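PDB 6AKZ: GlcNAc Inducible Gene 2, GIG2 from Candida albicans, which probably acts as a metal-dependent oxygenase of the DUF1479 family, binding an iron(III) ion within a cupin-type fold. Local coordinates for residues Phe156-Glu159 and Leu165-Leu168. Sequence-based numbering, arbitrary orientation.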
loop_
_atom_site.group_PDB
_atom_site.type_symbol
_atom_site.label_atom_id
_atom_site.label_comp_id
_atom_site.label_asym_id
_atom_site.label_seq_id
_atom_site.Cartn_x
_atom_site.Cartn_y
_atom_site.Cartn_z
ATOM N N PHE A 156 10.012 -5.134 -7.777
ATOM C CA PHE A 156 9.341 -6.379 -7.278
ATOM C C PHE A 156 9.649 -7.542 -8.253
ATOM O O PHE A 156 10.113 -7.349 -9.430
ATOM C CB PHE A 156 7.819 -6.149 -7.181
ATOM C CG PHE A 156 7.434 -5.229 -6.083
ATOM C CD1 PHE A 156 7.127 -5.764 -4.830
ATOM C CD2 PHE A 156 7.293 -3.883 -6.303
ATOM C CE1 PHE A 156 6.785 -4.948 -3.800
ATOM C CE2 PHE A 156 6.943 -3.028 -5.275
ATOM C CZ PHE A 156 6.693 -3.556 -4.036
ATOM N N TYR A 157 9.450 -8.766 -7.789
ATOM C CA TYR A 157 9.688 -9.927 -8.606
ATOM C C TYR A 157 8.989 -11.138 -8.104
ATOM O O TYR A 157 8.493 -11.152 -6.973
ATOM C CB TYR A 157 11.218 -10.213 -8.601
ATOM C CG TYR A 157 11.789 -10.761 -7.331
ATOM C CD1 TYR A 157 12.096 -9.933 -6.284
ATOM C CD2 TYR A 157 11.991 -12.135 -7.180
ATOM C CE1 TYR A 157 12.693 -10.422 -5.103
ATOM C CE2 TYR A 157 12.568 -12.655 -6.017
ATOM C CZ TYR A 157 12.951 -11.784 -4.991
ATOM O OH TYR A 157 13.446 -12.244 -3.825
ATOM N N VAL A 158 8.935 -12.166 -8.957
ATOM C CA VAL A 158 8.561 -13.471 -8.497
ATOM C C VAL A 158 9.561 -14.465 -9.006
ATOM O O VAL A 158 10.169 -14.282 -10.061
ATOM C CB VAL A 158 7.150 -13.946 -8.884
ATOM C CG1 VAL A 158 6.134 -13.074 -8.204
ATOM C CG2 VAL A 158 6.902 -14.005 -10.397
ATOM N N GLU A 159 9.708 -15.520 -8.251
ATOM C CA GLU A 159 10.627 -16.581 -8.601
ATOM C C GLU A 159 9.959 -17.609 -9.500
ATOM O O GLU A 159 10.475 -17.938 -10.543
ATOM C CB GLU A 159 11.134 -17.238 -7.353
ATOM C CG GLU A 159 12.321 -18.163 -7.620
ATOM C CD GLU A 159 13.027 -18.504 -6.323
ATOM O OE1 GLU A 159 12.513 -19.378 -5.641
ATOM O OE2 GLU A 159 14.042 -17.833 -5.966
ATOM N N LEU A 165 0.428 -16.251 -10.719
ATOM C CA LEU A 165 -0.549 -15.496 -11.515
ATOM C C LEU A 165 -0.463 -13.970 -11.310
ATOM O O LEU A 165 -1.401 -13.330 -10.819
ATOM C CB LEU A 165 -1.964 -16.041 -11.294
ATOM C CG LEU A 165 -2.119 -17.482 -11.815
ATOM C CD1 LEU A 165 -3.525 -17.918 -11.435
ATOM C CD2 LEU A 165 -1.931 -17.566 -13.329
ATOM N N ILE A 166 0.653 -13.395 -11.759
ATOM C CA ILE A 166 0.882 -11.961 -11.676
ATOM C C ILE A 166 1.643 -11.499 -12.911
ATOM O O ILE A 166 2.487 -12.249 -13.464
ATOM C CB ILE A 166 1.539 -11.575 -10.356
ATOM C CG1 ILE A 166 1.724 -10.060 -10.252
ATOM C CG2 ILE A 166 2.885 -12.243 -10.199
ATOM C CD1 ILE A 166 2.091 -9.631 -8.824
ATOM N N ASP A 167 1.325 -10.283 -13.347
ATOM C CA ASP A 167 2.007 -9.607 -14.414
ATOM C C ASP A 167 2.416 -8.221 -13.952
ATOM O O ASP A 167 1.645 -7.270 -13.951
ATOM C CB ASP A 167 1.120 -9.575 -15.667
ATOM C CG ASP A 167 1.687 -8.649 -16.777
ATOM O OD1 ASP A 167 2.926 -8.391 -16.806
ATOM O OD2 ASP A 167 0.894 -8.232 -17.655
ATOM N N LEU A 168 3.673 -8.120 -13.553
ATOM C CA LEU A 168 4.169 -6.878 -12.979
ATOM C C LEU A 168 4.392 -5.818 -14.042
ATOM O O LEU A 168 4.519 -4.638 -13.720
ATOM C CB LEU A 168 5.471 -7.177 -12.234
ATOM C CG LEU A 168 5.255 -7.807 -10.865
ATOM C CD1 LEU A 168 6.595 -8.295 -10.307
ATOM C CD2 LEU A 168 4.642 -6.873 -9.868
#
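Leu168 meets the backbone of Phe156 and Tyr157 with one branch, its CD1 methyl. That methyl lies 3.7 Å from Phe156 O and 3.8 Å from Tyr157 N, so it packs against the peptide unit joining the two residues, and it also reaches the side chain of Phe156, with CB and CD1 4.0 Å apart. The touch on Phe156 stops at this methylene: with CG opposite the carbonyl carbon (chi1 -71°) the ring leads away from Leu168, toward the ring of Phe224.

The second pair is Val158 and Ile166, whose side chains approach at a slant and meet methyl to methyl, Val158 CG1 to Ile166 CG2 at 3.9 Å. In Ile166 the longer CG1 arm is trans to the backbone nitrogen (chi1 -178°), which leaves the short CG2 branch to face the valine.

The CA atoms nearest each other, Tyr157 with Leu168 and Val158 with Ile166, are 7.7 Å and 8.4 Å apart, too far for backbone pairing, and contact between the segments is by van der Waals packing. Backbone hydrogen bonds run instead to other parts of the same chain: Tyr157 pairs with Phe224 and Leu226, Asp167 with Leu377. The arrangement is apolar packing of a loop run, 156-158, against the short strand 166-167 and the corner at Leu168 that follows it, joining the loop after helix 143-153 to that strand, away from the iron site of this cupin-clan protein.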